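Local atomic coordinates of haloalkane dehalogenase (Mycobacterium rhodesiae, PDB entry 4MJ3), a protein that catalyses the hydrolytic cleavage of carbon–halogen bonds in haloalkanes, giving the alcohol and a halide ion. Residues G54-S59 / P172-G177; Q178-N181 / T187-A190; A198-A203 / A207-F212; A276-G279 / D285-R288; H280-Q283 / E289-E292. All blocks are in the same frame, centred on the assembly; numbering follows the deposited sequence.

In the fold
Contact 1 joins a loop of the alpha/beta hydrolase core to the probable cap, contacts 2 and 3 shape that cap, and contacts 4 and 5 shape the histidine loop and the helix after it. Contacts 1 and 2 share helix 176-182. Contact 3 lies next to contact 1, their centres about 7 Å apart, and Phe174 touches Ala209 between them. Contacts 4 and 5, with centres about 5 Å apart, adjoin in sequence and pack the loop before helix 282-300 and its first turns. Phe281 of contact 5 touches both Glu55 and Val180. His280, hydrogen-bonded to Asp123 and Asp250, marks the probable active site; contact 5 contains this histidine, and contact 1 reaches the same site through Glu55 N, bonded to Asp123.

Contact 1: residues G54-S59 / P172-G177; sequences GEPSWS and PLFPAG
The ring of Phe174 is met at its edge, close to its own plane, by Pro56, whose CB lies 3.7 Å from Phe174 CE1. The carboxylate of Glu55 arrives at a neighbouring part of the same ring, with its plane turned 50° from that of the phenyl group. Its OE2 stands 3.6 Å from Phe174 CZ, in a slanting approach that is neither a face contact nor an edge contact. Glu55 gets there because its CG is anti to the backbone N (chi1 165°) and the chain then bends at chi2, bringing an acid from the loop up against the far end of the phenylalanine. In Phe174, CG opposite the backbone N (chi1 -171°) points the ring from the 172-177 backbone toward the 54-59 loop.

Beside this pair, Ala176 sets its methyl group against Pro56: Ala176 CB is 3.8 Å from Pro56 O and 4.2 Å from Pro56 CG. The peptide bond before Pro56 is cis, giving a sharp bend that presents the proline ring to both Phe174 and Ala176. No hydrogen bond crosses the contact, which is buried and rests on packing. Ile179, one turn further along the helix, also touches Pro56 and Phe174.

The loop is tied inward to the core, since Glu55 N donates a hydrogen bond to Asp123 OD1. A Gly-Glu-Pro turn after a central strand, covered by a helix of the cap, is the layout of haloalkane dehalogenases, in which the backbone of this turn probably contributes to the oxyanion hole.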
loop_
_atom_site.group_PDB
_atom_site.type_symbol
_atom_site.label_atom_id
_atom_site.label_comp_id
_atom_site.label_asym_id
_atom_site.label_seq_id
_atom_site.Cartn_x
_atom_site.Cartn_y
_atom_site.Cartn_z
ATOM N N GLY A 54 -1.266 2.600 0.693
ATOM C CA GLY A 54 -0.264 3.640 0.736
ATOM C C GLY A 54 -0.752 4.918 1.384
ATOM O O GLY A 54 -1.519 4.913 2.344
ATOM N N GLU A 55 -0.277 6.019 0.830
ATOM C CA GLU A 55 -0.510 7.351 1.355
ATOM C C GLU A 55 -1.851 7.915 0.871
ATOM O O GLU A 55 -2.203 7.760 -0.301
ATOM C CB GLU A 55 0.652 8.230 0.821
ATOM C CG GLU A 55 0.461 9.733 0.917
ATOM C CD GLU A 55 0.674 10.321 2.303
ATOM O OE1 GLU A 55 0.719 9.558 3.275
ATOM O OE2 GLU A 55 0.833 11.570 2.387
ATOM N N PRO A 56 -2.604 8.618 1.743
ATOM C CA PRO A 56 -2.604 8.673 3.201
ATOM C C PRO A 56 -3.781 7.805 3.656
ATOM O O PRO A 56 -4.665 8.259 4.373
ATOM C CB PRO A 56 -2.926 10.130 3.483
ATOM C CG PRO A 56 -3.828 10.528 2.351
ATOM C CD PRO A 56 -3.615 9.550 1.200
ATOM N N SER A 57 -3.816 6.573 3.179
ATOM C CA SER A 57 -4.972 5.693 3.414
ATOM C C SER A 57 -4.658 4.699 4.528
ATOM O O SER A 57 -3.753 4.928 5.345
ATOM C CB SER A 57 -5.354 5.004 2.110
ATOM O OG SER A 57 -4.344 4.120 1.678
ATOM N N TRP A 58 -5.488 3.662 4.639
ATOM C CA TRP A 58 -5.199 2.527 5.504
ATOM C C TRP A 58 -5.989 1.337 4.996
ATOM O O TRP A 58 -6.550 1.410 3.891
ATOM C CB TRP A 58 -5.464 2.841 6.980
ATOM C CG TRP A 58 -6.852 3.231 7.414
ATOM C CD1 TRP A 58 -7.498 4.410 7.159
ATOM C CD2 TRP A 58 -7.729 2.480 8.284
ATOM N NE1 TRP A 58 -8.740 4.413 7.792
ATOM C CE2 TRP A 58 -8.892 3.243 8.473
ATOM C CE3 TRP A 58 -7.628 1.236 8.932
ATOM C CZ2 TRP A 58 -9.942 2.811 9.287
ATOM C CZ3 TRP A 58 -8.685 0.794 9.712
ATOM C CH2 TRP A 58 -9.805 1.587 9.905
ATOM N N SER A 59 -6.023 0.242 5.762
ATOM C CA SER A 59 -6.648 -1.008 5.289
ATOM C C SER A 59 -8.142 -0.895 4.973
ATOM O O SER A 59 -8.685 -1.700 4.219
ATOM C CB SER A 59 -6.390 -2.131 6.283
ATOM O OG SER A 59 -4.997 -2.444 6.287
ATOM N N PRO A 172 -2.600 23.841 4.676
ATOM C CA PRO A 172 -2.499 24.149 6.115
ATOM C C PRO A 172 -2.967 23.014 6.996
ATOM O O PRO A 172 -2.297 22.683 7.959
ATOM C CB PRO A 172 -3.403 25.371 6.281
ATOM C CG PRO A 172 -3.340 26.058 4.950
ATOM C CD PRO A 172 -3.260 24.942 3.937
ATOM N N LEU A 173 -4.119 22.425 6.662
ATOM C CA LEU A 173 -4.669 21.287 7.386
ATOM C C LEU A 173 -4.716 20.093 6.431
ATOM O O LEU A 173 -5.211 20.216 5.316
ATOM C CB LEU A 173 -6.068 21.592 7.885
ATOM C CG LEU A 173 -6.173 22.731 8.913
ATOM C CD1 LEU A 173 -7.614 22.862 9.370
ATOM C CD2 LEU A 173 -5.257 22.495 10.111
ATOM N N PHE A 174 -4.161 18.963 6.852
ATOM C CA PHE A 174 -4.022 17.805 5.979
ATOM C C PHE A 174 -5.275 16.952 6.078
ATOM O O PHE A 174 -5.516 16.362 7.140
ATOM C CB PHE A 174 -2.798 17.011 6.413
ATOM C CG PHE A 174 -2.403 15.912 5.467
ATOM C CD1 PHE A 174 -2.984 14.658 5.560
ATOM C CD2 PHE A 174 -1.422 16.118 4.512
ATOM C CE1 PHE A 174 -2.603 13.629 4.705
ATOM C CE2 PHE A 174 -1.018 15.093 3.674
ATOM C CZ PHE A 174 -1.602 13.844 3.768
ATOM N N PRO A 175 -6.116 16.909 5.014
ATOM C CA PRO A 175 -7.428 16.233 5.109
ATOM C C PRO A 175 -7.377 14.879 4.408
ATOM O O PRO A 175 -7.562 14.794 3.186
ATOM C CB PRO A 175 -8.349 17.208 4.363
ATOM C CG PRO A 175 -7.451 17.824 3.318
ATOM C CD PRO A 175 -6.017 17.604 3.719
ATOM N N ALA A 176 -7.025 13.839 5.158
ATOM C CA ALA A 176 -6.719 12.549 4.515
ATOM C C ALA A 176 -7.901 12.043 3.681
ATOM O O ALA A 176 -7.730 11.580 2.558
ATOM C CB ALA A 176 -6.301 11.514 5.557
ATOM N N GLY A 177 -9.100 12.130 4.224
ATOM C CA GLY A 177 -10.290 11.663 3.530
ATOM C C GLY A 177 -10.567 12.421 2.241
ATOM O O GLY A 177 -10.837 11.825 1.198
#

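Contact 2: residues Q178-N181 / T187-A190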
loop_
_atom_site.group_PDB
_atom_site.type_symbol
_atom_site.label_atom_id
_atom_site.label_comp_id
_atom_site.label_asym_id
_atom_site.label_seq_id
_atom_site.Cartn_x
_atom_site.Cartn_y
_atom_site.Cartn_z
ATOM N N GLN A 178 -10.454 13.742 2.290
ATOM C CA GLN A 178 -10.630 14.518 1.070
ATOM C C GLN A 178 -9.514 14.279 0.053
ATOM O O GLN A 178 -9.736 14.428 -1.160
ATOM C CB GLN A 178 -10.816 16.005 1.359
ATOM C CG GLN A 178 -12.209 16.359 1.858
ATOM C CD GLN A 178 -13.307 16.204 0.805
ATOM O OE1 GLN A 178 -13.036 16.013 -0.388
ATOM N NE2 GLN A 178 -14.568 16.285 1.247
ATOM N N ILE A 179 -8.313 13.910 0.520
ATOM C CA ILE A 179 -7.237 13.537 -0.407
ATOM C C ILE A 179 -7.614 12.270 -1.140
ATOM O O ILE A 179 -7.413 12.161 -2.355
ATOM C CB ILE A 179 -5.874 13.413 0.319
ATOM C CG1 ILE A 179 -5.365 14.793 0.700
ATOM C CG2 ILE A 179 -4.840 12.655 -0.527
ATOM C CD1 ILE A 179 -4.290 14.776 1.778
ATOM N N VAL A 180 -8.150 11.280 -0.422
ATOM C CA VAL A 180 -8.571 10.042 -1.073
ATOM C C VAL A 180 -9.700 10.326 -2.054
ATOM O O VAL A 180 -9.682 9.847 -3.187
ATOM C CB VAL A 180 -8.993 8.953 -0.052
ATOM C CG1 VAL A 180 -9.457 7.687 -0.761
ATOM C CG2 VAL A 180 -7.823 8.602 0.866
ATOM N N ASN A 181 -10.673 11.137 -1.646
ATOM C CA ASN A 181 -11.713 11.589 -2.574
ATOM C C ASN A 181 -11.144 12.280 -3.811
ATOM O O ASN A 181 -11.607 12.061 -4.943
ATOM C CB ASN A 181 -12.697 12.518 -1.873
ATOM C CG ASN A 181 -13.889 12.869 -2.739
ATOM O OD1 ASN A 181 -14.525 11.996 -3.331
ATOM N ND2 ASN A 181 -14.179 14.150 -2.844
ATOM N N THR A 187 -17.693 9.846 -6.007
ATOM C CA THR A 187 -17.811 10.789 -4.903
ATOM C C THR A 187 -17.914 10.006 -3.607
ATOM O O THR A 187 -18.894 9.289 -3.384
ATOM C CB THR A 187 -19.036 11.707 -5.059
ATOM O OG1 THR A 187 -18.926 12.453 -6.264
ATOM C CG2 THR A 187 -19.123 12.673 -3.879
ATOM N N LEU A 188 -16.905 10.116 -2.748
ATOM C CA LEU A 188 -16.906 9.376 -1.494
ATOM C C LEU A 188 -17.937 10.008 -0.572
ATOM O O LEU A 188 -18.080 11.223 -0.518
ATOM C CB LEU A 188 -15.524 9.343 -0.835
ATOM C CG LEU A 188 -14.350 8.879 -1.705
ATOM C CD1 LEU A 188 -13.107 8.691 -0.836
ATOM C CD2 LEU A 188 -14.629 7.610 -2.481
ATOM N N SER A 189 -18.617 9.181 0.203
ATOM C CA SER A 189 -19.616 9.677 1.122
ATOM C C SER A 189 -18.946 10.380 2.289
ATOM O O SER A 189 -17.760 10.149 2.575
ATOM C CB SER A 189 -20.466 8.500 1.643
ATOM O OG SER A 189 -19.673 7.658 2.475
ATOM N N ALA A 190 -19.729 11.173 3.014
ATOM C CA ALA A 190 -19.245 11.813 4.209
ATOM C C ALA A 190 -18.695 10.781 5.227
ATOM O O ALA A 190 -17.670 11.010 5.856
ATOM C CB ALA A 190 -20.335 12.647 4.842
#
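This is a local helix-to-loop contact in which the last turns of helix 176-182 are joined to the segment 187-190 by one side-chain-to-backbone bond and a small apolar patch. Asn181 supplies the bond. Its OD1 receives the amide of Leu188 with N to OD1 at 3.1 Å and an almost straight N-H...O angle of 177°, although the donor stands 42° above the carbonyl plane and so misses the lone-pair directions. The other end of the amide is also held, by a longer bond from Asn181 ND2 to Gln178 OE1 (3.3 Å), one turn earlier in the helix. Gripped at both ends, the amide group has its flip fixed.

In haloalkane dehalogenases such helices belong to the cap over the alpha/beta core, and here the loop makes the turn between two of them. Ser189 is the N-cap of the next helix, 190-197, and its OG is bonded to Thr192 OG1.

Leu188 runs past Asn181 in the opposite direction and lays CD1 against the helix, 3.5 Å from Asn181 N. The same methyl meets Val180 CG1 at 3.8 Å, the two side chains crossing at about a right angle; Val180 in turn leans on Phe281.

Contact 3: residues A198-A203 / A207-F212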
loop_
_atom_site.group_PDB
_atom_site.type_symbol
_atom_site.label_atom_id
_atom_site.label_comp_id
_atom_site.label_asym_id
_atom_site.label_seq_id
_atom_site.Cartn_x
_atom_site.Cartn_y
_atom_site.Cartn_z
ATOM N N ALA A 198 -10.364 9.157 10.540
ATOM C CA ALA A 198 -10.417 8.523 11.868
ATOM C C ALA A 198 -9.031 8.322 12.505
ATOM O O ALA A 198 -8.869 8.595 13.689
ATOM C CB ALA A 198 -11.187 7.207 11.806
ATOM N N PRO A 199 -8.016 7.892 11.719
ATOM C CA PRO A 199 -6.689 7.743 12.327
ATOM C C PRO A 199 -6.044 9.016 12.870
ATOM O O PRO A 199 -5.080 8.926 13.637
ATOM C CB PRO A 199 -5.840 7.205 11.163
ATOM C CG PRO A 199 -6.824 6.539 10.263
ATOM C CD PRO A 199 -8.010 7.463 10.303
ATOM N N PHE A 200 -6.531 10.180 12.454
ATOM C CA PHE A 200 -5.810 11.447 12.649
ATOM C C PHE A 200 -6.663 12.508 13.401
ATOM O O PHE A 200 -7.163 13.456 12.795
ATOM C CB PHE A 200 -5.405 12.009 11.280
ATOM C CG PHE A 200 -4.598 11.058 10.437
ATOM C CD1 PHE A 200 -3.403 10.512 10.909
ATOM C CD2 PHE A 200 -5.046 10.687 9.180
ATOM C CE1 PHE A 200 -2.683 9.617 10.154
ATOM C CE2 PHE A 200 -4.312 9.804 8.402
ATOM C CZ PHE A 200 -3.117 9.284 8.880
ATOM N N PRO A 201 -6.857 12.332 14.718
ATOM C CA PRO A 201 -7.653 13.309 15.481
ATOM C C PRO A 201 -7.142 14.736 15.348
ATOM O O PRO A 201 -7.931 15.678 15.404
ATOM C CB PRO A 201 -7.523 12.831 16.935
ATOM C CG PRO A 201 -7.154 11.394 16.850
ATOM C CD PRO A 201 -6.496 11.158 15.522
ATOM N N ASP A 202 -5.840 14.900 15.163
ATOM C CA ASP A 202 -5.265 16.194 14.884
ATOM C C ASP A 202 -3.902 16.033 14.221
ATOM O O ASP A 202 -3.463 14.915 13.975
ATOM C CB ASP A 202 -5.186 17.047 16.174
ATOM C CG ASP A 202 -4.304 16.432 17.231
ATOM O OD1 ASP A 202 -3.217 15.943 16.907
ATOM O OD2 ASP A 202 -4.690 16.450 18.414
ATOM N N ALA A 203 -3.236 17.148 13.958
ATOM C CA ALA A 203 -1.991 17.150 13.197
ATOM C C ALA A 203 -0.858 16.392 13.868
ATOM O O ALA A 203 0.044 15.926 13.182
ATOM C CB ALA A 203 -1.559 18.578 12.891
ATOM N N ALA A 207 2.456 12.978 11.228
ATOM C CA ALA A 207 3.833 13.112 10.797
ATOM C C ALA A 207 4.172 12.150 9.663
ATOM O O ALA A 207 4.903 12.525 8.747
ATOM C CB ALA A 207 4.794 12.937 11.970
ATOM N N GLY A 208 3.656 10.923 9.737
ATOM C CA GLY A 208 3.902 9.915 8.698
ATOM C C GLY A 208 3.225 10.312 7.395
ATOM O O GLY A 208 3.798 10.189 6.319
ATOM N N ALA A 209 1.993 10.806 7.516
ATOM C CA ALA A 209 1.239 11.286 6.347
ATOM C C ALA A 209 1.901 12.519 5.677
ATOM O O ALA A 209 1.919 12.622 4.458
ATOM C CB ALA A 209 -0.213 11.582 6.740
ATOM N N ARG A 210 2.446 13.437 6.471
ATOM C CA ARG A 210 3.153 14.590 5.898
ATOM C C ARG A 210 4.490 14.208 5.267
ATOM O O ARG A 210 4.885 14.794 4.281
ATOM C CB ARG A 210 3.403 15.643 6.975
ATOM C CG ARG A 210 2.151 16.381 7.380
ATOM C CD ARG A 210 1.727 17.414 6.350
ATOM N NE ARG A 210 0.727 18.316 6.924
ATOM C CZ ARG A 210 0.225 19.397 6.334
ATOM N NH1 ARG A 210 0.588 19.752 5.107
ATOM N NH2 ARG A 210 -0.640 20.146 6.994
ATOM N N GLN A 211 5.181 13.242 5.853
ATOM C CA GLN A 211 6.525 12.906 5.401
ATOM C C GLN A 211 6.516 12.040 4.133
ATOM O O GLN A 211 7.461 12.134 3.336
ATOM C CB GLN A 211 7.356 12.263 6.519
ATOM C CG GLN A 211 8.853 12.074 6.203
ATOM C CD GLN A 211 9.610 13.372 5.935
ATOM O OE1 GLN A 211 9.081 14.480 6.046
ATOM N NE2 GLN A 211 10.864 13.227 5.543
ATOM N N PHE A 212 5.496 11.210 3.934
ATOM C CA PHE A 212 5.560 10.230 2.845
ATOM C C PHE A 212 5.936 10.799 1.484
ATOM O O PHE A 212 6.820 10.269 0.811
ATOM C CB PHE A 212 4.265 9.416 2.675
ATOM C CG PHE A 212 4.419 7.946 3.010
ATOM C CD1 PHE A 212 5.614 7.274 2.769
ATOM C CD2 PHE A 212 3.342 7.230 3.493
ATOM C CE1 PHE A 212 5.742 5.938 3.070
ATOM C CE2 PHE A 212 3.471 5.905 3.828
ATOM C CZ PHE A 212 4.665 5.241 3.582
#
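Ala209 and Phe200 account for most of the surface buried here, and they meet through their ends: Phe200 CZ is 4.3 Å from Ala209 CB. The methyl group comes to the ring obliquely, so the contact is neither a stack over the face nor a clean approach in the plane. Both side chains set out toward one another from backbones that stay well apart, with 9.5 Å between Phe200 CA and Ala209 CA; the aromatic ring spans that gap. With CG anti to the carbonyl carbon (chi1 -55°), the Phe200 ring is directed at the helix. One face of the ring is occupied by its own neighbour, Pro199, whose CB sits 3.9 Å above the plane of the Phe200 ring, over its centre, a CH-pi arrangement that covers that face.

The two segments belong to the connection between helices 190-197 and 207-211 and to the second of these helices, in the region that in this family forms the cap over the alpha/beta hydrolase core. Ala209 is shared: it also touches Phe174, tying this corner to the preceding part of the cap.

Ala203 and Ala207 complete the contact at the tight end, where the chain turns back on itself. Ala203 O and Ala207 N are 4.3 Å apart, and no hydrogen bond joins them. Within the helix the first turn is held by the bond from Gln211 N to Ala207 O, 3.0 Å long.

Contact 4: residues A276-G279 / D285-R288; sequences AGAG and DKGR
Asp285 reaches back from the first turns of helix 282-300 to the loop just before it, and its OD2 takes the amide of Gly279 in a nearly straight bond, 2.8 Å from Gly279 N with an N-H...O angle of 172°. A chi1 of -69° sets CG opposite the carbonyl carbon and swings the carboxylate over the loop, where OD2 accepts on its anti lone pair. The group is gripped further by Ser186 OG at OD1 and by Leu185 N, a second donor to OD2, and these donors would be expected to stabilise its negative charge.

A loop folded back on the first turns of the C-terminal helix is part of the alpha/beta hydrolase layout, where it carries the chain towards His280.

Lys286 shares that first rotamer but bends again at chi2 before running out extended. Its aliphatic part therefore lies along two successive carbonyls: Lys286 CG is 3.5 Å from Ala276 O, and Lys286 CE is equally close to Gly277 O. Gly277 has a positive phi (69°) at the bend of the loop. The methyl of Ala278 packs against both helix residues, Ala278 CB being 3.7 Å from Asp285 CB and 3.8 Å from Lys286 CG.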
loop_
_atom_site.group_PDB
_atom_site.type_symbol
_atom_site.label_atom_id
_atom_site.label_comp_id
_atom_site.label_asym_id
_atom_site.label_seq_id
_atom_site.Cartn_x
_atom_site.Cartn_y
_atom_site.Cartn_z
ATOM N N ALA A 276 -11.004 -0.194 -15.775
ATOM C CA ALA A 276 -11.678 0.935 -16.400
ATOM C C ALA A 276 -12.495 1.729 -15.396
ATOM O O ALA A 276 -13.087 1.165 -14.492
ATOM C CB ALA A 276 -12.595 0.450 -17.526
ATOM N N GLY A 277 -12.526 3.043 -15.585
ATOM C CA GLY A 277 -13.366 3.927 -14.778
ATOM C C GLY A 277 -12.915 4.044 -13.339
ATOM O O GLY A 277 -13.739 4.122 -12.433
ATOM N N ALA A 278 -11.599 4.111 -13.123
ATOM C CA ALA A 278 -11.074 4.240 -11.779
ATOM C C ALA A 278 -9.885 5.184 -11.728
ATOM O O ALA A 278 -9.048 5.189 -12.626
ATOM C CB ALA A 278 -10.702 2.873 -11.211
ATOM N N GLY A 279 -9.830 5.950 -10.655
ATOM C CA GLY A 279 -8.732 6.884 -10.424
ATOM C C GLY A 279 -7.581 6.239 -9.687
ATOM O O GLY A 279 -7.446 5.012 -9.627
ATOM N N ASP A 285 -13.091 3.014 -6.339
ATOM C CA ASP A 285 -13.925 3.127 -7.519
ATOM C C ASP A 285 -14.373 1.789 -8.077
ATOM O O ASP A 285 -15.504 1.651 -8.521
ATOM C CB ASP A 285 -13.155 3.893 -8.614
ATOM C CG ASP A 285 -12.947 5.369 -8.269
ATOM O OD1 ASP A 285 -13.727 5.925 -7.469
ATOM O OD2 ASP A 285 -12.001 5.990 -8.826
ATOM N N LYS A 286 -13.458 0.815 -8.087
ATOM C CA LYS A 286 -13.673 -0.461 -8.772
ATOM C C LYS A 286 -13.025 -1.613 -7.985
ATOM O O LYS A 286 -12.382 -2.496 -8.553
ATOM C CB LYS A 286 -13.087 -0.392 -10.195
ATOM C CG LYS A 286 -13.734 0.637 -11.128
ATOM C CD LYS A 286 -15.158 0.240 -11.510
ATOM C CE LYS A 286 -15.845 1.338 -12.308
ATOM N NZ LYS A 286 -17.155 0.858 -12.798
ATOM N N GLY A 287 -13.255 -1.629 -6.677
ATOM C CA GLY A 287 -12.664 -2.627 -5.798
ATOM C C GLY A 287 -13.075 -4.056 -6.130
ATOM O O GLY A 287 -12.234 -4.959 -6.196
ATOM N N ARG A 288 -14.365 -4.263 -6.362
ATOM C CA ARG A 288 -14.818 -5.586 -6.763
ATOM C C ARG A 288 -14.147 -6.061 -8.047
ATOM O O ARG A 288 -13.730 -7.213 -8.150
ATOM C CB ARG A 288 -16.325 -5.625 -6.937
ATOM C CG ARG A 288 -16.798 -7.010 -7.323
#

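Contact 5: residues H280-Q283 / E289-E292; sequences HFLQ and ELAE
Leu282 and Leu290 cross at about a right angle, and a single methyl does the touching. Leu290 CD2 is set against the fork of Leu282, 3.9 Å from Leu282 CG and almost as close to each of that residue's methyls, with Leu282 CD1 at 4.0 Å and Leu282 CD2 at 4.1 Å. The methyl thus lies against the whole branch point instead of meeting one methyl alone.

The torsions differ. Leu282 has CG between its backbone N and carbonyl carbon (chi1 78°), the crowded position for a helical residue, while Leu290 holds CG opposite its N, sending the side chain back toward the start of helix 282-300, in which both residues lie, about two turns apart. Gln283 lies alongside, its CG 4.4 Å from Leu290 CD2, so the methyl also brushes the aliphatic part of a polar chain. Met65 also touches Leu290.

Just before the leucine, the chain turns tightly at Phe281, the centre of an inverse gamma turn. Here His280 lies over the Phe281 face, with His280 CD2 3.6 Å above the plane of the Phe281 ring, over its centre. His280 is also bonded through NE2 to Asp123 and through ND1 to Asp250, a pattern consistent with the catalytic triad of haloalkane dehalogenases.

The chemistry across the contact is wholly apolar: no hydrogen bond joins the two segments, so the leucines hold by shape and dispersion, while the polar links at this helix start include the imidazole bonds to Asp123 and Asp250.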
loop_
_atom_site.group_PDB
_atom_site.type_symbol
_atom_site.label_atom_id
_atom_site.label_comp_id
_atom_site.label_asym_id
_atom_site.label_seq_id
_atom_site.Cartn_x
_atom_site.Cartn_y
_atom_site.Cartn_z
ATOM N N HIS A 280 -6.733 7.076 -9.097
ATOM C CA HIS A 280 -5.597 6.596 -8.334
ATOM C C HIS A 280 -5.964 5.565 -7.265
ATOM O O HIS A 280 -5.359 4.499 -7.179
ATOM C CB HIS A 280 -4.909 7.784 -7.677
ATOM C CG HIS A 280 -3.702 7.412 -6.896
ATOM N ND1 HIS A 280 -2.560 6.914 -7.483
ATOM C CD2 HIS A 280 -3.449 7.464 -5.563
ATOM C CE1 HIS A 280 -1.662 6.666 -6.547
ATOM N NE2 HIS A 280 -2.184 6.974 -5.375
ATOM N N PHE A 281 -6.974 5.883 -6.456
ATOM C CA PHE A 281 -7.457 4.993 -5.407
ATOM C C PHE A 281 -8.479 4.048 -6.010
ATOM O O PHE A 281 -9.676 4.098 -5.718
ATOM C CB PHE A 281 -8.026 5.787 -4.230
ATOM C CG PHE A 281 -7.002 6.621 -3.540
ATOM C CD1 PHE A 281 -6.105 6.041 -2.649
ATOM C CD2 PHE A 281 -6.893 7.957 -3.802
ATOM C CE1 PHE A 281 -5.130 6.780 -2.013
ATOM C CE2 PHE A 281 -5.914 8.724 -3.182
ATOM C CZ PHE A 281 -5.044 8.138 -2.267
ATOM N N LEU A 282 -7.976 3.167 -6.876
ATOM C CA LEU A 282 -8.857 2.354 -7.703
ATOM C C LEU A 282 -9.702 1.372 -6.874
ATOM O O LEU A 282 -10.743 0.916 -7.337
ATOM C CB LEU A 282 -8.072 1.616 -8.787
ATOM C CG LEU A 282 -7.278 0.355 -8.445
ATOM C CD1 LEU A 282 -6.763 -0.255 -9.749
ATOM C CD2 LEU A 282 -6.099 0.653 -7.521
ATOM N N GLN A 283 -9.244 1.068 -5.666
ATOM C CA GLN A 283 -9.971 0.173 -4.767
ATOM C C GLN A 283 -11.286 0.797 -4.301
ATOM O O GLN A 283 -12.208 0.071 -3.933
ATOM C CB GLN A 283 -9.123 -0.211 -3.547
ATOM C CG GLN A 283 -7.702 -0.662 -3.871
ATOM C CD GLN A 283 -6.683 0.453 -3.751
ATOM O OE1 GLN A 283 -6.938 1.592 -4.157
ATOM N NE2 GLN A 283 -5.511 0.131 -3.204
ATOM N N GLU A 289 -14.051 -5.167 -9.023
ATOM C CA GLU A 289 -13.449 -5.520 -10.316
ATOM C C GLU A 289 -11.970 -5.891 -10.147
ATOM O O GLU A 289 -11.493 -6.861 -10.722
ATOM C CB GLU A 289 -13.621 -4.365 -11.303
ATOM C CG GLU A 289 -15.060 -4.143 -11.773
ATOM C CD GLU A 289 -15.968 -3.371 -10.806
ATOM O OE1 GLU A 289 -15.559 -2.957 -9.695
ATOM O OE2 GLU A 289 -17.126 -3.152 -11.189
ATOM N N LEU A 290 -11.245 -5.131 -9.345
ATOM C CA LEU A 290 -9.838 -5.431 -9.097
ATOM C C LEU A 290 -9.706 -6.766 -8.353
ATOM O O LEU A 290 -8.872 -7.589 -8.713
ATOM C CB LEU A 290 -9.129 -4.300 -8.343
ATOM C CG LEU A 290 -7.643 -4.540 -8.036
ATOM C CD1 LEU A 290 -6.832 -4.781 -9.297
ATOM C CD2 LEU A 290 -7.077 -3.368 -7.247
ATOM N N ALA A 291 -10.571 -7.006 -7.367
ATOM C CA ALA A 291 -10.536 -8.267 -6.629
ATOM C C ALA A 291 -10.837 -9.456 -7.542
ATOM O O ALA A 291 -10.175 -10.482 -7.436
ATOM C CB ALA A 291 -11.494 -8.242 -5.454
ATOM N N GLU A 292 -11.796 -9.304 -8.446
ATOM C CA GLU A 292 -12.094 -10.350 -9.429
ATOM C C GLU A 292 -10.882 -10.634 -10.332
ATOM O O GLU A 292 -10.584 -11.797 -10.614
ATOM C CB GLU A 292 -13.332 -10.010 -10.270
ATOM C CG GLU A 292 -14.669 -10.058 -9.493
ATOM C CD GLU A 292 -15.115 -11.462 -9.096
ATOM O OE1 GLU A 292 -14.384 -12.438 -9.379
ATOM O OE2 GLU A 292 -16.211 -11.604 -8.495
#